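Local coordinates for purine nucleosidase, (IunH-1) (Sulfolobus solfataricus, PDB 3T8J), which is a purine nucleosidase of the nucleoside hydrolase family, built round a mixed beta-sheet flanked by helices, with a bound sodium ion, at residues Arg56-Ala64 with Leu94-Ala104; Arg254-Asp262 with Thr272-Trp283. One frame throughout, in Å; residues are numbered along the deposited sequence.

Contact 1. Residues Arg56-Ala64 with Leu94-Ala104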
loop_
_atom_site.group_PDB
_atom_site.type_symbol
_atom_site.label_atom_id
_atom_site.label_comp_id
_atom_site.label_asym_id
_atom_site.label_seq_id
_atom_site.Cartn_x
_atom_site.Cartn_y
_atom_site.Cartn_z
ATOM N N ARG A 56 -46.911 -10.336 -2.962
ATOM C CA ARG A 56 -46.566 -8.940 -2.659
ATOM C C ARG A 56 -46.134 -8.176 -3.903
ATOM O O ARG A 56 -45.672 -8.783 -4.892
ATOM C CB ARG A 56 -45.487 -8.890 -1.588
ATOM C CG ARG A 56 -45.880 -9.498 -0.248
ATOM C CD ARG A 56 -47.130 -8.822 0.393
ATOM N NE ARG A 56 -47.046 -7.355 0.374
ATOM C CZ ARG A 56 -46.538 -6.592 1.350
ATOM N NH1 ARG A 56 -46.109 -7.121 2.486
ATOM N NH2 ARG A 56 -46.487 -5.275 1.182
ATOM N N GLU A 57 -46.319 -6.859 -3.853
ATOM C CA GLU A 57 -45.976 -5.963 -4.959
ATOM C C GLU A 57 -45.024 -4.862 -4.459
ATOM O O GLU A 57 -45.029 -3.726 -4.956
ATOM C CB GLU A 57 -47.252 -5.376 -5.566
ATOM C CG GLU A 57 -48.133 -6.465 -6.141
ATOM C CD GLU A 57 -49.435 -5.976 -6.760
ATOM O OE1 GLU A 57 -49.583 -4.767 -7.064
ATOM O OE2 GLU A 57 -50.336 -6.833 -6.925
ATOM N N ILE A 58 -44.200 -5.221 -3.480
ATOM C CA ILE A 58 -43.172 -4.329 -2.913
ATOM C C ILE A 58 -42.231 -3.891 -4.039
ATOM O O ILE A 58 -41.838 -4.708 -4.860
ATOM C CB ILE A 58 -42.416 -5.047 -1.785
ATOM C CG1 ILE A 58 -43.356 -5.304 -0.603
ATOM C CG2 ILE A 58 -41.155 -4.229 -1.348
ATOM C CD1 ILE A 58 -42.873 -6.357 0.365
ATOM N N PRO A 59 -41.886 -2.601 -4.120
ATOM C CA PRO A 59 -41.033 -2.202 -5.230
ATOM C C PRO A 59 -39.601 -2.721 -5.116
ATOM O O PRO A 59 -39.027 -2.756 -4.012
ATOM C CB PRO A 59 -41.043 -0.683 -5.170
ATOM C CG PRO A 59 -41.339 -0.373 -3.714
ATOM C CD PRO A 59 -42.272 -1.446 -3.273
ATOM N N VAL A 60 -39.055 -3.135 -6.258
ATOM C CA VAL A 60 -37.678 -3.575 -6.410
ATOM C C VAL A 60 -36.908 -2.534 -7.227
ATOM O O VAL A 60 -37.261 -2.227 -8.371
ATOM C CB VAL A 60 -37.590 -4.969 -7.105
ATOM C CG1 VAL A 60 -36.151 -5.379 -7.319
ATOM C CG2 VAL A 60 -38.376 -6.000 -6.252
ATOM N N TYR A 61 -35.893 -1.937 -6.597
ATOM C CA TYR A 61 -35.079 -0.908 -7.215
ATOM C C TYR A 61 -33.685 -1.435 -7.555
ATOM O O TYR A 61 -32.861 -1.690 -6.653
ATOM C CB TYR A 61 -34.941 0.299 -6.257
ATOM C CG TYR A 61 -36.230 1.002 -5.928
ATOM C CD1 TYR A 61 -36.743 1.973 -6.770
ATOM C CD2 TYR A 61 -36.940 0.724 -4.742
ATOM C CE1 TYR A 61 -37.910 2.590 -6.500
ATOM C CE2 TYR A 61 -38.120 1.374 -4.453
ATOM C CZ TYR A 61 -38.612 2.310 -5.332
ATOM O OH TYR A 61 -39.809 2.968 -5.077
ATOM N N PRO A 62 -33.390 -1.582 -8.859
ATOM C CA PRO A 62 -32.040 -1.953 -9.227
ATOM C C PRO A 62 -31.051 -0.849 -8.861
ATOM O O PRO A 62 -31.290 0.324 -9.143
ATOM C CB PRO A 62 -32.137 -2.147 -10.756
ATOM C CG PRO A 62 -33.609 -2.450 -11.001
ATOM C CD PRO A 62 -34.258 -1.465 -10.047
ATOM N N GLY A 63 -29.930 -1.244 -8.278
ATOM C CA GLY A 63 -28.890 -0.288 -7.888
ATOM C C GLY A 63 -27.590 -0.503 -8.638
ATOM O O GLY A 63 -27.573 -0.809 -9.848
ATOM N N ALA A 64 -26.478 -0.346 -7.935
ATOM C CA ALA A 64 -25.160 -0.535 -8.528
ATOM C C ALA A 64 -24.974 -1.936 -9.109
ATOM O O ALA A 64 -25.290 -2.908 -8.436
ATOM C CB ALA A 64 -24.068 -0.263 -7.488
ATOM N N LEU A 94 -44.432 -9.077 -12.231
ATOM C CA LEU A 94 -43.783 -7.909 -11.650
ATOM C C LEU A 94 -42.602 -7.443 -12.482
ATOM O O LEU A 94 -41.899 -8.270 -13.077
ATOM C CB LEU A 94 -43.312 -8.202 -10.216
ATOM C CG LEU A 94 -44.411 -8.535 -9.193
ATOM C CD1 LEU A 94 -43.749 -8.808 -7.829
ATOM C CD2 LEU A 94 -45.457 -7.417 -9.063
ATOM N N LYS A 95 -42.396 -6.124 -12.499
ATOM C CA LYS A 95 -41.282 -5.484 -13.202
ATOM C C LYS A 95 -40.494 -4.606 -12.234
ATOM O O LYS A 95 -41.067 -4.013 -11.309
ATOM C CB LYS A 95 -41.801 -4.623 -14.362
ATOM C CG LYS A 95 -42.542 -5.416 -15.479
ATOM C CD LYS A 95 -43.165 -4.465 -16.489
ATOM C CE LYS A 95 -43.937 -5.210 -17.589
ATOM N NZ LYS A 95 -44.933 -4.320 -18.278
ATOM N N ALA A 96 -39.185 -4.507 -12.451
ATOM C CA ALA A 96 -38.327 -3.620 -11.660
ATOM C C ALA A 96 -38.717 -2.156 -11.852
ATOM O O ALA A 96 -39.205 -1.756 -12.914
ATOM C CB ALA A 96 -36.865 -3.809 -12.057
ATOM N N GLN A 97 -38.528 -1.349 -10.800
ATOM C CA GLN A 97 -38.647 0.076 -10.904
ATOM C C GLN A 97 -37.519 0.646 -11.764
ATOM O O GLN A 97 -36.458 0.040 -11.881
ATOM C CB GLN A 97 -38.594 0.723 -9.506
ATOM C CG GLN A 97 -39.639 0.194 -8.512
ATOM C CD GLN A 97 -41.058 0.458 -8.948
ATOM O OE1 GLN A 97 -41.427 1.601 -9.283
ATOM N NE2 GLN A 97 -41.882 -0.582 -8.926
ATOM N N GLU A 98 -37.729 1.846 -12.298
ATOM C CA GLU A 98 -36.675 2.537 -13.080
ATOM C C GLU A 98 -35.663 3.296 -12.221
ATOM O O GLU A 98 -34.472 3.350 -12.544
ATOM C CB GLU A 98 -37.304 3.494 -14.092
ATOM C CG GLU A 98 -38.264 2.845 -15.045
ATOM C CD GLU A 98 -37.597 2.413 -16.331
ATOM O OE1 GLU A 98 -36.417 1.984 -16.273
ATOM O OE2 GLU A 98 -38.260 2.518 -17.397
ATOM N N LYS A 99 -36.122 3.840 -11.105
ATOM C CA LYS A 99 -35.282 4.664 -10.232
ATOM C C LYS A 99 -34.134 3.869 -9.600
ATOM O O LYS A 99 -34.337 2.756 -9.158
ATOM C CB LYS A 99 -36.156 5.258 -9.122
ATOM C CG LYS A 99 -35.460 6.211 -8.199
ATOM C CD LYS A 99 -36.427 6.784 -7.138
ATOM C CE LYS A 99 -37.440 7.737 -7.720
ATOM N NZ LYS A 99 -36.827 9.054 -8.099
ATOM N N HIS A 100 -32.932 4.449 -9.582
ATOM C CA HIS A 100 -31.767 3.845 -8.966
ATOM C C HIS A 100 -32.014 3.640 -7.477
ATOM O O HIS A 100 -32.539 4.524 -6.811
ATOM C CB HIS A 100 -30.525 4.753 -9.154
ATOM C CG HIS A 100 -29.215 4.083 -8.886
ATOM N ND1 HIS A 100 -28.796 3.711 -7.623
ATOM C CD2 HIS A 100 -28.196 3.762 -9.719
ATOM C CE1 HIS A 100 -27.591 3.171 -7.701
ATOM N NE2 HIS A 100 -27.215 3.167 -8.971
ATOM N N ALA A 101 -31.632 2.475 -6.964
ATOM C CA ALA A 101 -31.715 2.175 -5.542
ATOM C C ALA A 101 -31.199 3.305 -4.642
ATOM O O ALA A 101 -31.800 3.558 -3.612
ATOM C CB ALA A 101 -30.952 0.901 -5.207
ATOM N N ALA A 102 -30.087 3.934 -4.996
ATOM C CA ALA A 102 -29.533 4.992 -4.088
ATOM C C ALA A 102 -30.500 6.161 -3.912
ATOM O O ALA A 102 -30.653 6.700 -2.793
ATOM C CB ALA A 102 -28.178 5.476 -4.599
ATOM N N LEU A 103 -31.188 6.554 -4.980
ATOM C CA LEU A 103 -32.192 7.592 -4.927
ATOM C C LEU A 103 -33.451 7.148 -4.161
ATOM O O LEU A 103 -34.041 7.932 -3.383
ATOM C CB LEU A 103 -32.502 8.126 -6.333
ATOM C CG LEU A 103 -31.272 8.599 -7.130
ATOM C CD1 LEU A 103 -31.688 9.022 -8.547
ATOM C CD2 LEU A 103 -30.520 9.727 -6.419
ATOM N N ALA A 104 -33.856 5.886 -4.333
ATOM C CA ALA A 104 -34.969 5.327 -3.568
ATOM C C ALA A 104 -34.682 5.301 -2.066
ATOM O O ALA A 104 -35.551 5.599 -1.250
ATOM C CB ALA A 104 -35.323 3.917 -4.069
HETATM O O HOH W 1 -40.895 -3.285 -8.650
HETATM O O HOH W 2 -32.417 1.347 -11.508
#
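The ring of Y61 is the packed centre of this contact, held between Q97 on one face and A104 on the other. CB of A104 stands 3.5 Å from the Y61 ring centroid, 7° off the normal, a nearly central CH-pi contact. CG of Q97 covers the opposite face nearer the rim, 3.9 Å from the centroid, and K99 O lies at the ring edge in its plane. Y61 reaches this slot with CG beside its backbone N (chi1 -63°). Q97 bends at chi2, laying its CG over the ring while NE2 turns back past P59 to a water. That water also accepts from V60 N and donates to K95 O. Two backbone bonds fix the loop 94-100 along strand 60-62, an outermost strand of the sheet: Q97 N to V60 O (2.9 Å) runs nearly in line with the carbonyl, whereas A101 N reaches P62 O (3.1 Å) from above the carbonyl plane. Beyond them, CA of G63 sits over a face of the H100 ring. H100 is the N-cap of helix 101-111, its ND1 accepting from A102 N (2.9 Å) in the ring plane. The other end is looser: L94 CD1 merely touches R56 O (3.5 Å), and exposed E57 brings CG to L94 CD2 at 4.1 Å. Strand 27-33 lies beside 60-62 within the chain, and L133 of the second subunit packs on H100. Since ND1 accepts the capping hydrogen, it is probably unprotonated, and a neutral H100 would then carry its proton on NE2.

Contact 2. Residues Arg254-Asp262 with Thr272-Trp283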
loop_
_atom_site.group_PDB
_atom_site.type_symbol
_atom_site.label_atom_id
_atom_site.label_comp_id
_atom_site.label_asym_id
_atom_site.label_seq_id
_atom_site.Cartn_x
_atom_site.Cartn_y
_atom_site.Cartn_z
ATOM N N ARG A 254 -22.392 -9.465 22.601
ATOM C CA ARG A 254 -22.103 -8.320 21.728
ATOM C C ARG A 254 -20.992 -7.463 22.345
ATOM O O ARG A 254 -20.900 -7.376 23.576
ATOM C CB ARG A 254 -23.352 -7.442 21.544
ATOM C CG ARG A 254 -24.597 -8.174 21.040
ATOM C CD ARG A 254 -25.607 -7.187 20.479
ATOM N NE ARG A 254 -26.974 -7.688 20.458
ATOM C CZ ARG A 254 -28.006 -7.045 19.906
ATOM N NH1 ARG A 254 -27.841 -5.851 19.321
ATOM N NH2 ARG A 254 -29.216 -7.585 19.959
ATOM N N GLU A 255 -20.175 -6.829 21.509
ATOM C CA GLU A 255 -19.142 -5.886 21.961
ATOM C C GLU A 255 -19.135 -4.672 21.056
ATOM O O GLU A 255 -19.169 -4.808 19.839
ATOM C CB GLU A 255 -17.742 -6.508 21.857
ATOM C CG GLU A 255 -17.582 -7.895 22.490
ATOM C CD GLU A 255 -17.624 -7.896 24.004
ATOM O OE1 GLU A 255 -17.561 -6.811 24.649
ATOM O OE2 GLU A 255 -17.717 -9.011 24.576
ATOM N N LYS A 256 -19.044 -3.479 21.617
ATOM C CA LYS A 256 -18.869 -2.293 20.798
ATOM C C LYS A 256 -17.375 -2.059 20.598
ATOM O O LYS A 256 -16.624 -1.883 21.566
ATOM C CB LYS A 256 -19.518 -1.081 21.467
ATOM C CG LYS A 256 -21.036 -1.151 21.467
ATOM C CD LYS A 256 -21.676 0.157 21.959
ATOM C CE LYS A 256 -23.189 0.118 21.815
ATOM N NZ LYS A 256 -23.840 1.375 22.336
ATOM N N ARG A 257 -16.948 -2.042 19.337
ATOM C CA ARG A 257 -15.531 -1.964 19.002
ATOM C C ARG A 257 -15.281 -1.009 17.847
ATOM O O ARG A 257 -16.239 -0.517 17.243
ATOM C CB ARG A 257 -15.015 -3.387 18.734
ATOM C CG ARG A 257 -14.732 -4.075 20.086
ATOM C CD ARG A 257 -14.384 -5.520 20.027
ATOM N NE ARG A 257 -14.160 -6.056 21.361
ATOM C CZ ARG A 257 -13.907 -7.341 21.638
ATOM N NH1 ARG A 257 -13.849 -8.253 20.672
ATOM N NH2 ARG A 257 -13.691 -7.709 22.894
ATOM N N PHE A 258 -14.007 -0.734 17.550
ATOM C CA PHE A 258 -13.622 0.133 16.453
ATOM C C PHE A 258 -13.147 -0.738 15.274
ATOM O O PHE A 258 -12.149 -1.475 15.406
ATOM C CB PHE A 258 -12.526 1.132 16.867
ATOM C CG PHE A 258 -12.023 1.988 15.731
ATOM C CD1 PHE A 258 -12.857 2.893 15.108
ATOM C CD2 PHE A 258 -10.700 1.908 15.317
ATOM C CE1 PHE A 258 -12.400 3.679 14.067
ATOM C CE2 PHE A 258 -10.239 2.690 14.285
ATOM C CZ PHE A 258 -11.086 3.566 13.653
ATOM N N VAL A 259 -13.888 -0.665 14.170
ATOM C CA VAL A 259 -13.637 -1.504 12.966
ATOM C C VAL A 259 -13.042 -0.634 11.860
ATOM O O VAL A 259 -13.621 0.402 11.503
ATOM C CB VAL A 259 -14.926 -2.121 12.451
ATOM C CG1 VAL A 259 -14.618 -2.994 11.196
ATOM C CG2 VAL A 259 -15.627 -2.966 13.536
ATOM N N VAL A 260 -11.888 -1.068 11.317
ATOM C CA VAL A 260 -11.258 -0.429 10.175
ATOM C C VAL A 260 -11.429 -1.369 8.972
ATOM O O VAL A 260 -11.242 -2.569 9.151
ATOM C CB VAL A 260 -9.786 -0.192 10.396
ATOM C CG1 VAL A 260 -9.128 0.396 9.146
ATOM C CG2 VAL A 260 -9.595 0.816 11.572
ATOM N N ILE A 261 -11.850 -0.801 7.838
ATOM C CA ILE A 261 -11.986 -1.588 6.589
ATOM C C ILE A 261 -10.726 -1.403 5.767
ATOM O O ILE A 261 -10.322 -0.278 5.448
ATOM C CB ILE A 261 -13.172 -1.093 5.778
ATOM C CG1 ILE A 261 -14.465 -1.049 6.591
ATOM C CG2 ILE A 261 -13.325 -1.956 4.492
ATOM C CD1 ILE A 261 -14.911 -2.410 7.158
ATOM N N ASP A 262 -10.113 -2.513 5.362
ATOM C CA ASP A 262 -8.980 -2.466 4.418
ATOM C C ASP A 262 -9.529 -2.309 2.985
ATOM O O ASP A 262 -10.240 -3.203 2.489
ATOM C CB ASP A 262 -8.119 -3.716 4.531
ATOM C CG ASP A 262 -6.905 -3.682 3.607
ATOM O OD1 ASP A 262 -7.060 -3.406 2.391
ATOM O OD2 ASP A 262 -5.779 -3.962 4.092
ATOM N N THR A 272 -11.837 -6.782 7.793
ATOM C CA THR A 272 -12.384 -5.969 8.915
ATOM C C THR A 272 -11.427 -6.122 10.104
ATOM O O THR A 272 -11.348 -7.192 10.735
ATOM C CB THR A 272 -13.794 -6.437 9.294
ATOM O OG1 THR A 272 -13.773 -7.850 9.551
ATOM C CG2 THR A 272 -14.813 -6.137 8.183
ATOM N N LEU A 273 -10.690 -5.044 10.393
ATOM C CA LEU A 273 -9.638 -5.019 11.428
ATOM C C LEU A 273 -10.240 -4.385 12.687
ATOM O O LEU A 273 -10.629 -3.234 12.642
ATOM C CB LEU A 273 -8.456 -4.207 10.915
ATOM C CG LEU A 273 -7.966 -4.691 9.524
ATOM C CD1 LEU A 273 -7.142 -3.625 8.831
ATOM C CD2 LEU A 273 -7.277 -6.071 9.577
ATOM N N VAL A 274 -10.283 -5.168 13.762
ATOM C CA VAL A 274 -11.074 -4.784 14.947
ATOM C C VAL A 274 -10.182 -4.447 16.154
ATOM O O VAL A 274 -9.419 -5.293 16.637
ATOM C CB VAL A 274 -12.051 -5.885 15.318
ATOM C CG1 VAL A 274 -12.876 -5.483 16.539
ATOM C CG2 VAL A 274 -13.005 -6.205 14.131
ATOM N N ASP A 275 -10.264 -3.192 16.614
ATOM C CA ASP A 275 -9.602 -2.738 17.834
ATOM C C ASP A 275 -10.532 -3.051 19.002
ATOM O O ASP A 275 -11.664 -2.541 19.055
ATOM C CB ASP A 275 -9.285 -1.245 17.708
ATOM C CG ASP A 275 -8.378 -0.715 18.826
ATOM O OD1 ASP A 275 -8.177 -1.418 19.831
ATOM O OD2 ASP A 275 -7.787 0.377 18.609
ATOM N N ARG A 276 -10.042 -3.872 19.931
ATOM C CA ARG A 276 -10.768 -4.305 21.124
ATOM C C ARG A 276 -10.372 -3.464 22.351
ATOM O O ARG A 276 -10.851 -3.729 23.478
ATOM C CB ARG A 276 -10.480 -5.790 21.412
ATOM C CG ARG A 276 -10.549 -6.742 20.200
ATOM C CD ARG A 276 -10.022 -8.141 20.560
ATOM N NE ARG A 276 -8.613 -8.074 20.931
ATOM C CZ ARG A 276 -7.596 -8.001 20.075
ATOM N NH1 ARG A 276 -7.804 -8.064 18.767
ATOM N NH2 ARG A 276 -6.362 -7.861 20.569
ATOM N N PHE A 277 -9.471 -2.489 22.154
ATOM C CA PHE A 277 -8.959 -1.601 23.220
ATOM C C PHE A 277 -8.135 -2.356 24.281
ATOM O O PHE A 277 -8.017 -1.898 25.424
ATOM C CB PHE A 277 -10.122 -0.803 23.871
ATOM C CG PHE A 277 -11.194 -0.356 22.881
ATOM C CD1 PHE A 277 -10.875 0.464 21.804
ATOM C CD2 PHE A 277 -12.510 -0.766 23.017
ATOM C CE1 PHE A 277 -11.835 0.898 20.909
ATOM C CE2 PHE A 277 -13.483 -0.338 22.106
ATOM C CZ PHE A 277 -13.141 0.495 21.054
ATOM N N ASP A 278 -7.563 -3.499 23.901
ATOM C CA ASP A 278 -6.793 -4.371 24.802
ATOM C C ASP A 278 -5.352 -4.622 24.333
ATOM O O ASP A 278 -4.675 -5.516 24.839
ATOM C CB ASP A 278 -7.499 -5.728 24.980
ATOM C CG ASP A 278 -7.517 -6.567 23.718
ATOM O OD1 ASP A 278 -6.913 -6.168 22.687
ATOM O OD2 ASP A 278 -8.110 -7.672 23.766
ATOM N N ALA A 279 -4.877 -3.873 23.350
ATOM C CA ALA A 279 -3.505 -4.052 22.877
ATOM C C ALA A 279 -2.578 -2.958 23.385
ATOM O O ALA A 279 -3.028 -2.005 24.066
ATOM C CB ALA A 279 -3.489 -4.140 21.331
ATOM N N ASP A 280 -1.274 -3.124 23.131
ATOM C CA ASP A 280 -0.246 -2.165 23.620
ATOM C C ASP A 280 -0.311 -0.840 22.872
ATOM O O ASP A 280 0.213 0.173 23.354
ATOM C CB ASP A 280 1.156 -2.759 23.477
ATOM C CG ASP A 280 1.320 -4.066 24.234
ATOM O OD1 ASP A 280 0.687 -4.232 25.317
ATOM O OD2 ASP A 280 2.143 -4.914 23.790
ATOM N N THR A 281 -0.926 -0.847 21.695
ATOM C CA THR A 281 -1.260 0.351 20.948
ATOM C C THR A 281 -2.724 0.252 20.515
ATOM O O THR A 281 -3.336 -0.829 20.543
ATOM C CB THR A 281 -0.350 0.582 19.725
ATOM O OG1 THR A 281 -0.635 -0.417 18.724
ATOM C CG2 THR A 281 1.134 0.519 20.094
ATOM N N SER A 282 -3.295 1.385 20.128
ATOM C CA SER A 282 -4.705 1.439 19.748
ATOM C C SER A 282 -4.863 2.464 18.634
ATOM O O SER A 282 -4.105 3.443 18.538
ATOM C CB SER A 282 -5.590 1.726 20.964
ATOM O OG SER A 282 -6.963 1.939 20.660
ATOM N N TRP A 283 -5.804 2.203 17.747
ATOM C CA TRP A 283 -6.023 3.059 16.605
ATOM C C TRP A 283 -6.999 4.190 16.921
ATOM O O TRP A 283 -6.825 5.330 16.454
ATOM C CB TRP A 283 -6.579 2.224 15.459
ATOM C CG TRP A 283 -5.650 1.130 15.034
ATOM C CD1 TRP A 283 -4.284 1.161 14.985
ATOM C CD2 TRP A 283 -6.035 -0.168 14.551
ATOM N NE1 TRP A 283 -3.796 -0.044 14.507
ATOM C CE2 TRP A 283 -4.852 -0.869 14.246
ATOM C CE3 TRP A 283 -7.266 -0.797 14.369
ATOM C CZ2 TRP A 283 -4.863 -2.178 13.734
ATOM C CZ3 TRP A 283 -7.286 -2.082 13.859
ATOM C CH2 TRP A 283 -6.090 -2.758 13.547
HETATM O O HOH W 3 -13.427 -4.467 23.657
#
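F258 and D275 form the first of four antiparallel pairs in a beta hairpin, strand 251-261 with strand 272-275, at the end of the mixed sheet opposite strand 60-62. F258 with D275 and V260 with L273 are hydrogen-bonded pairs; V259 with V274 and I261 with T272 are non-hydrogen-bonded. D275 N meets F258 O in its carbonyl plane (2.8 Å), but the return bond from F258 N to D275 O is weak. On the face of V259 and I261, I261 CD1 meets T272 CG2 as the side chains run alongside. I165 of helix 163-167 packs on I261 and T272.

R257 can be followed outward. CB of R257 lies 3.5 Å from D275 O and also touches V274 CG1; CG stays near D275 O, CD passes V274 CG1, and NE comes beside R276 CB. CZ and NH1 then lie against R276 CG, which covers one guanidinium face near its rim, while E255 CG covers the other. The R257 chain is extended from CG to NE (chi2 173°), carrying the flat group across the aliphatic part of R276. A water accepts from R257 NE (2.9 Å) and donates to R276 O. The two guanidinium planes stand 85° apart, and R276 turns away to a salt bridge with D278; its NH1 also bonds P159 O of the third subunit.

On the other face, the F258 ring presents its edge to W283 CB, 3.9 Å from F258 CE2. The D275 carboxylate ties together the start and end of segment 275-283: OD1 accepts from F277 N in an Asx turn, while D275 OD2 takes two donors, W283 N at 2.8 Å and S282 OG at 2.7 Å.

How the contacts relate
From the N terminus, the chain first lays down the parallel strands 3-8 and 27-33, then reaches contact 1. There a loop of 29 residues leaves 56-64 and returns at 94-104, joining edge strand 60-62 to the start of helix 101-111. The chain next runs through strands 116-120, 141-147 and 182-185 and several helices before contact 2, where only nine residues separate 254-262 from 272-283. The contacts thus follow in series, neither nested nor crossed. Their centres lie about 36 Å apart, on opposite sides of the chain's centre, yet both belong to one mixed sheet: contact 1 at its parallel edge, contact 2 at its antiparallel hairpin edge.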